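Local coordinates for protein 8-amino-8-demethylriboflavin N,N-dimethyltransferase (Streptomyces davawensis, PDB 4D7K) that catalyses the two S-adenosylmethionine-dependent N-methylations of 8-amino-8-demethylriboflavin that complete the biosynthesis of the antibiotic roseoflavin, at residues A279-L284 and A323-V328; G329-G334 and V339-G344. All coordinates share one frame; numbering follows the deposited sequence.

After the N-terminal dimerisation domain the chain builds the mixed sheet of the methyltransferase domain, and both contacts lie at the side of the sheet that ends in strand 325-333. Contact 1 closes a long loop. The chain leaves strand 280-285, runs through helices 293-305 and 313-322, and returns as strand 325-333, two places away in the sheet. Contact 2 opens only after contact 1 has closed, so the two stand in series and neither nests in nor crosses the other. It closes the short hairpin that turns strand 325-333 back as strand 337-344. This last strand fills the gap between the two strands of contact 1, and D326 N probably donates a hydrogen bond to R343 O (2.7 Å).

Contact 1: residues A279-L284 and A323-V328; sequences ARLLIL and AGFDIV
L281 meets F325 in the main apolar contact. Its methyl CD2 lies over one face of the F325 ring, displaced toward the rim, in a CH-pi contact 4.0 Å from the ring centroid. The nearest ring atom to L281 CD2 is F325 CZ, at 3.8 Å. L281 CB touches the same ring at F325 CE1. The two side chains cross at about a right angle. In L281, CG stands anti to the backbone N (chi1 168°), and with chi2 this sets CD2 over the ring.

The second pair is polar against apolar. V328 CG2 packs against R280 NE at 4.0 Å, oblique to the guanidinium plane. The R280 chain bends at chi2 (-71°), and its NH1 turns back to A279 O at 3.2 Å, above that carbonyl's plane. R280 NH1 also bonds to P277 O, while R280 NE forms a salt bridge with E341. With these three partners the guanidinium is well fixed where V328 lies against it.

No hydrogen bond joins the two segments. They are next-but-one neighbours in the sheet. Antiparallel strand 337-344 lies between them, the strand order of the class I SAM-dependent methyltransferase fold. G324, with positive phi, follows helix 313-322 in a Schellman motif, just before F325 enters its strand. L281 touches L266 of helix 259-270, and L320 of helix 313-322 touches F325.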
ATOM      1  N   ALA A 279      -9.067 -42.942   8.792  1.00 70.36           N
ATOM      2  CA  ALA A 279      -8.361 -42.319   7.677  1.00 65.99           C
ATOM      3  C   ALA A 279      -9.089 -41.052   7.239  1.00 64.74           C
ATOM      4  O   ALA A 279     -10.314 -41.041   7.125  1.00 64.66           O
ATOM      5  CB  ALA A 279      -8.227 -43.292   6.516  1.00 60.24           C
ATOM      6  N   ARG A 280      -8.335 -39.984   7.004  1.00 52.65           N
ATOM      7  CA  ARG A 280      -8.935 -38.709   6.632  1.00 55.03           C
ATOM      8  C   ARG A 280      -8.323 -38.099   5.377  1.00 56.05           C
ATOM      9  O   ARG A 280      -7.154 -38.320   5.059  1.00 49.81           O
ATOM     10  CB  ARG A 280      -8.810 -37.700   7.778  1.00 48.79           C
ATOM     11  CG  ARG A 280      -9.592 -38.056   9.029  1.00 63.51           C
ATOM     12  CD  ARG A 280     -11.086 -37.901   8.821  1.00 59.09           C
ATOM     13  NE  ARG A 280     -11.829 -38.146  10.052  1.00 59.20           N
ATOM     14  CZ  ARG A 280     -12.340 -39.322  10.403  1.00 60.45           C
ATOM     15  NH1 ARG A 280     -12.198 -40.379   9.614  1.00 61.38           N
ATOM     16  NH2 ARG A 280     -12.998 -39.441  11.546  1.00 61.89           N
ATOM     17  N   LEU A 281      -9.145 -37.334   4.667  1.00 55.53           N
ATOM     18  CA  LEU A 281      -8.673 -36.426   3.634  1.00 55.27           C
ATOM     19  C   LEU A 281      -8.746 -35.015   4.201  1.00 51.17           C
ATOM     20  O   LEU A 281      -9.823 -34.545   4.557  1.00 54.16           O
ATOM     21  CB  LEU A 281      -9.510 -36.547   2.359  1.00 54.65           C
ATOM     22  CG  LEU A 281      -9.318 -35.468   1.290  1.00 52.37           C
ATOM     23  CD1 LEU A 281      -7.870 -35.402   0.823  1.00 52.79           C
ATOM     24  CD2 LEU A 281     -10.247 -35.719   0.113  1.00 53.01           C
ATOM     25  N   LEU A 282      -7.599 -34.353   4.310  1.00 48.55           N
ATOM     26  CA  LEU A 282      -7.552 -33.002   4.860  1.00 50.57           C
ATOM     27  C   LEU A 282      -7.311 -31.982   3.755  1.00 49.41           C
ATOM     28  O   LEU A 282      -6.250 -31.974   3.133  1.00 44.74           O
ATOM     29  CB  LEU A 282      -6.460 -32.888   5.927  1.00 40.31           C
ATOM     30  CG  LEU A 282      -6.398 -34.004   6.974  1.00 48.88           C
ATOM     31  CD1 LEU A 282      -5.218 -33.789   7.902  1.00 43.09           C
ATOM     32  CD2 LEU A 282      -7.704 -34.101   7.766  1.00 48.50           C
ATOM     33  N   ILE A 283      -8.297 -31.130   3.503  1.00 45.63           N
ATOM     34  CA  ILE A 283      -8.151 -30.111   2.473  1.00 47.17           C
ATOM     35  C   ILE A 283      -7.857 -28.754   3.102  1.00 43.95           C
ATOM     36  O   ILE A 283      -8.649 -28.221   3.876  1.00 44.33           O
ATOM     37  CB  ILE A 283      -9.402 -30.011   1.585  1.00 47.43           C
ATOM     38  CG1 ILE A 283      -9.726 -31.374   0.972  1.00 50.24           C
ATOM     39  CG2 ILE A 283      -9.186 -28.984   0.482  1.00 39.01           C
ATOM     40  CD1 ILE A 283     -10.900 -31.357   0.017  1.00 50.34           C
ATOM     41  N   LEU A 284      -6.698 -28.207   2.764  1.00 41.39           N
ATOM     42  CA  LEU A 284      -6.260 -26.936   3.315  1.00 48.20           C
ATOM     43  C   LEU A 284      -6.574 -25.820   2.323  1.00 46.43           C
ATOM     44  O   LEU A 284      -6.067 -25.810   1.205  1.00 49.73           O
ATOM     45  CB  LEU A 284      -4.764 -26.977   3.643  1.00 51.89           C
ATOM     46  CG  LEU A 284      -4.311 -27.632   4.957  1.00 51.80           C
ATOM     47  CD1 LEU A 284      -4.809 -29.059   5.106  1.00 52.18           C
ATOM     48  CD2 LEU A 284      -2.796 -27.602   5.067  1.00 50.53           C
ATOM     49  N   ALA A 323     -17.887 -37.825  -4.715  1.00 78.44           N
ATOM     50  CA  ALA A 323     -16.695 -38.653  -4.568  1.00 75.75           C
ATOM     51  C   ALA A 323     -16.790 -39.587  -3.361  1.00 71.55           C
ATOM     52  O   ALA A 323     -15.862 -40.347  -3.082  1.00 68.05           O
ATOM     53  CB  ALA A 323     -15.460 -37.778  -4.460  1.00 69.90           C
ATOM     54  N   GLY A 324     -17.908 -39.526  -2.647  1.00 68.44           N
ATOM     55  CA  GLY A 324     -18.123 -40.392  -1.501  1.00 70.45           C
ATOM     56  C   GLY A 324     -17.397 -39.943  -0.247  1.00 72.26           C
ATOM     57  O   GLY A 324     -16.878 -40.766   0.508  1.00 74.75           O
ATOM     58  N   PHE A 325     -17.360 -38.633  -0.020  1.00 68.28           N
ATOM     59  CA  PHE A 325     -16.758 -38.084   1.191  1.00 62.75           C
ATOM     60  C   PHE A 325     -17.770 -37.324   2.042  1.00 62.23           C
ATOM     61  O   PHE A 325     -18.765 -36.810   1.531  1.00 61.28           O
ATOM     62  CB  PHE A 325     -15.595 -37.155   0.843  1.00 53.06           C
ATOM     63  CG  PHE A 325     -14.314 -37.868   0.532  1.00 53.11           C
ATOM     64  CD1 PHE A 325     -13.574 -38.458   1.543  1.00 56.22           C
ATOM     65  CD2 PHE A 325     -13.834 -37.928  -0.765  1.00 54.25           C
ATOM     66  CE1 PHE A 325     -12.386 -39.107   1.265  1.00 57.36           C
ATOM     67  CE2 PHE A 325     -12.646 -38.576  -1.051  1.00 57.38           C
ATOM     68  CZ  PHE A 325     -11.921 -39.167  -0.034  1.00 54.02           C
ATOM     69  N   ASP A 326     -17.499 -37.249   3.341  1.00 62.60           N
ATOM     70  CA  ASP A 326     -18.309 -36.457   4.259  1.00 64.06           C
ATOM     71  C   ASP A 326     -17.443 -35.484   5.043  1.00 62.42           C
ATOM     72  O   ASP A 326     -16.392 -35.857   5.563  1.00 63.13           O
ATOM     73  CB  ASP A 326     -19.077 -37.359   5.224  1.00 74.36           C
ATOM     74  CG  ASP A 326     -20.515 -37.560   4.811  1.00 83.49           C
ATOM     75  OD1 ASP A 326     -21.094 -36.622   4.223  1.00 85.59           O
ATOM     76  OD2 ASP A 326     -21.066 -38.650   5.073  1.00 89.50           O
ATOM     77  N   ILE A 327     -17.887 -34.233   5.127  1.00 60.45           N
ATOM     78  CA  ILE A 327     -17.176 -33.231   5.908  1.00 59.03           C
ATOM     79  C   ILE A 327     -17.412 -33.457   7.400  1.00 53.77           C
ATOM     80  O   ILE A 327     -18.533 -33.321   7.888  1.00 54.44           O
ATOM     81  CB  ILE A 327     -17.609 -31.801   5.526  1.00 58.98           C
ATOM     82  CG1 ILE A 327     -17.347 -31.554   4.042  1.00 54.03           C
ATOM     83  CG2 ILE A 327     -16.874 -30.769   6.373  1.00 52.10           C
ATOM     84  CD1 ILE A 327     -17.592 -30.130   3.606  1.00 52.87           C
ATOM     85  N   VAL A 328     -16.352 -33.818   8.115  1.00 51.25           N
ATOM     86  CA  VAL A 328     -16.422 -33.991   9.559  1.00 50.13           C
ATOM     87  C   VAL A 328     -16.439 -32.624  10.230  1.00 53.86           C
ATOM     88  O   VAL A 328     -17.157 -32.404  11.204  1.00 55.64           O
ATOM     89  CB  VAL A 328     -15.238 -34.824  10.089  1.00 55.35           C
ATOM     90  CG1 VAL A 328     -15.286 -34.931  11.600  1.00 51.82           C
ATOM     91  CG2 VAL A 328     -15.248 -36.201   9.460  1.00 51.70           C
TER

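Contact 2: residues G329-G334 and V339-G344; sequences GIHPAG and VIECRG
H331 and E341 are brought together by their first torsions. H331 has CG anti to its carbonyl carbon (chi1 -46°). E341 has CG anti to the backbone N (chi1 -175°) and an extended chain beyond it. Both side chains leave the same face of the sheet, from strands that run antiparallel. H331 NE2 donates to E341 OE1 at 3.0 Å. The oxygen is met nearly along its C-O axis, but it is tilted from the imidazole plane, and the bond is somewhat bent. The ring and carboxylate planes are 24° apart. V339 O lies at the ring edge, 3.4 Å from H331 CD2.

In the backbone ladder H331 and E341 are diagonal, not paired. H331 and V339 form a hydrogen-bonded pair: H331 N donates to V339 O at 2.9 Å, and V339 N to H331 O at 2.7 Å. G329 and E341 form the next such pair. There E341 N reaches G329 O at 2.8 Å, while the return bond from G329 N to E341 O is weak. Between them, I330 and I340 make a non-hydrogen-bonded pair on the other face. I330 CG2 comes within 4.3 Å of I340 CG1, and W316 of helix 313-322 touches I340.

This is the C-terminal beta hairpin of the methyltransferase domain, away from the predicted cofactor site. On the H331 face, F174 meets the imidazole edge-to-face. E341 OE2 also makes a salt bridge to R178, beside the one from R280, so the carboxylate joins two arginines and a histidine. The arginines would be expected to favour its ionised form. The carboxylate would probably favour a proton on H331 NE2, though the arginines offset part of its charge.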
ATOM      1  N   GLY A 329     -15.651 -31.703   9.686  1.00 46.29           N
ATOM      2  CA  GLY A 329     -15.611 -30.343  10.189  1.00 45.77           C
ATOM      3  C   GLY A 329     -14.652 -29.458   9.418  1.00 42.29           C
ATOM      4  O   GLY A 329     -13.720 -29.943   8.782  1.00 47.25           O
ATOM      5  N   ILE A 330     -14.888 -28.152   9.468  1.00 46.65           N
ATOM      6  CA  ILE A 330     -13.975 -27.184   8.873  1.00 43.25           C
ATOM      7  C   ILE A 330     -13.316 -26.371   9.981  1.00 47.50           C
ATOM      8  O   ILE A 330     -13.904 -25.426  10.511  1.00 46.94           O
ATOM      9  CB  ILE A 330     -14.700 -26.252   7.887  1.00 42.82           C
ATOM     10  CG1 ILE A 330     -15.373 -27.075   6.785  1.00 43.97           C
ATOM     11  CG2 ILE A 330     -13.730 -25.235   7.299  1.00 35.74           C
ATOM     12  CD1 ILE A 330     -16.062 -26.243   5.725  1.00 44.11           C
ATOM     13  N   HIS A 331     -12.096 -26.757  10.340  1.00 48.15           N
ATOM     14  CA  HIS A 331     -11.408 -26.154  11.475  1.00 45.13           C
ATOM     15  C   HIS A 331     -10.631 -24.917  11.056  1.00 45.78           C
ATOM     16  O   HIS A 331      -9.791 -24.984  10.162  1.00 49.72           O
ATOM     17  CB  HIS A 331     -10.463 -27.161  12.127  1.00 39.12           C
ATOM     18  CG  HIS A 331     -11.070 -28.511  12.339  1.00 45.20           C
ATOM     19  ND1 HIS A 331     -11.578 -28.915  13.558  1.00 45.35           N
ATOM     20  CD2 HIS A 331     -11.249 -29.553  11.495  1.00 45.91           C
ATOM     21  CE1 HIS A 331     -12.043 -30.147  13.451  1.00 50.52           C
ATOM     22  NE2 HIS A 331     -11.856 -30.558  12.208  1.00 51.90           N
ATOM     23  N   PRO A 332     -10.912 -23.780  11.707  1.00 42.74           N
ATOM     24  CA  PRO A 332     -10.207 -22.523  11.438  1.00 50.12           C
ATOM     25  C   PRO A 332      -8.715 -22.624  11.751  1.00 50.46           C
ATOM     26  O   PRO A 332      -8.346 -23.068  12.839  1.00 55.73           O
ATOM     27  CB  PRO A 332     -10.891 -21.522  12.379  1.00 47.21           C
ATOM     28  CG  PRO A 332     -12.199 -22.150  12.735  1.00 46.59           C
ATOM     29  CD  PRO A 332     -11.953 -23.622  12.734  1.00 42.86           C
ATOM     30  N   ALA A 333      -7.879 -22.221  10.801  1.00 43.93           N
ATOM     31  CA  ALA A 333      -6.432 -22.215  10.992  1.00 40.69           C
ATOM     32  C   ALA A 333      -5.912 -20.790  10.859  1.00 41.00           C
ATOM     33  O   ALA A 333      -5.306 -20.432   9.850  1.00 35.67           O
ATOM     34  CB  ALA A 333      -5.750 -23.139   9.986  1.00 35.50           C
ATOM     35  N   GLY A 334      -6.165 -19.977  11.879  1.00 40.25           N
ATOM     36  CA  GLY A 334      -5.861 -18.561  11.810  1.00 40.14           C
ATOM     37  C   GLY A 334      -7.022 -17.802  11.192  1.00 41.73           C
ATOM     38  O   GLY A 334      -8.151 -18.290  11.172  1.00 46.62           O
ATOM     39  N   VAL A 339      -8.686 -26.037   7.906  1.00 45.14           N
ATOM     40  CA  VAL A 339      -8.486 -27.437   7.585  1.00 47.67           C
ATOM     41  C   VAL A 339      -9.834 -28.126   7.432  1.00 48.94           C
ATOM     42  O   VAL A 339     -10.567 -28.299   8.406  1.00 45.64           O
ATOM     43  CB  VAL A 339      -7.654 -28.158   8.653  1.00 44.17           C
ATOM     44  CG1 VAL A 339      -7.559 -29.642   8.334  1.00 39.32           C
ATOM     45  CG2 VAL A 339      -6.272 -27.545   8.734  1.00 43.64           C
ATOM     46  N   ILE A 340     -10.165 -28.493   6.199  1.00 50.22           N
ATOM     47  CA  ILE A 340     -11.391 -29.228   5.925  1.00 49.62           C
ATOM     48  C   ILE A 340     -11.155 -30.708   6.177  1.00 52.27           C
ATOM     49  O   ILE A 340     -10.473 -31.369   5.404  1.00 48.66           O
ATOM     50  CB  ILE A 340     -11.874 -29.024   4.475  1.00 49.96           C
ATOM     51  CG1 ILE A 340     -12.014 -27.534   4.159  1.00 46.27           C
ATOM     52  CG2 ILE A 340     -13.198 -29.744   4.245  1.00 51.35           C
ATOM     53  CD1 ILE A 340     -12.471 -27.249   2.736  1.00 46.80           C
ATOM     54  N   GLU A 341     -11.705 -31.225   7.268  1.00 56.57           N
ATOM     55  CA  GLU A 341     -11.534 -32.635   7.593  1.00 56.75           C
ATOM     56  C   GLU A 341     -12.623 -33.471   6.929  1.00 60.09           C
ATOM     57  O   GLU A 341     -13.809 -33.291   7.207  1.00 65.72           O
ATOM     58  CB  GLU A 341     -11.546 -32.842   9.106  1.00 54.74           C
ATOM     59  CG  GLU A 341     -11.256 -34.267   9.530  1.00 61.01           C
ATOM     60  CD  GLU A 341     -11.469 -34.486  11.014  1.00 60.01           C
ATOM     61  OE1 GLU A 341     -11.607 -33.486  11.747  1.00 60.95           O
ATOM     62  OE2 GLU A 341     -11.504 -35.657  11.445  1.00 58.98           O
ATOM     63  N   CYS A 342     -12.217 -34.383   6.050  1.00 56.83           N
ATOM     64  CA  CYS A 342     -13.168 -35.197   5.292  1.00 57.15           C
ATOM     65  C   CYS A 342     -13.028 -36.681   5.600  1.00 58.01           C
ATOM     66  O   CYS A 342     -11.923 -37.191   5.779  1.00 61.59           O
ATOM     67  CB  CYS A 342     -12.990 -34.973   3.789  1.00 59.97           C
ATOM     68  SG  CYS A 342     -13.127 -33.258   3.269  1.00 71.07           S
ATOM     69  N   ARG A 343     -14.159 -37.375   5.636  1.00 54.69           N
ATOM     70  CA  ARG A 343     -14.183 -38.792   5.958  1.00 53.29           C
ATOM     71  C   ARG A 343     -14.852 -39.583   4.842  1.00 61.27           C
ATOM     72  O   ARG A 343     -15.794 -39.102   4.210  1.00 64.40           O
ATOM     73  CB  ARG A 343     -14.909 -39.014   7.285  1.00 54.75           C
ATOM     74  CG  ARG A 343     -15.020 -40.455   7.741  1.00 71.83           C
ATOM     75  CD  ARG A 343     -15.799 -40.517   9.041  1.00 83.54           C
ATOM     76  NE  ARG A 343     -16.974 -39.652   8.990  1.00 86.15           N
ATOM     77  CZ  ARG A 343     -17.624 -39.204  10.059  1.00 86.07           C
ATOM     78  NH1 ARG A 343     -17.213 -39.534  11.276  1.00 86.36           N
ATOM     79  NH2 ARG A 343     -18.681 -38.418   9.910  1.00 84.56           N
ATOM     80  N   GLY A 344     -14.361 -40.791   4.595  1.00 57.12           N
ATOM     81  CA  GLY A 344     -14.984 -41.670   3.625  1.00 70.99           C
ATOM     82  C   GLY A 344     -16.292 -42.208   4.169  1.00 78.06           C
ATOM     83  O   GLY A 344     -16.345 -42.704   5.296  1.00 78.66           O
TER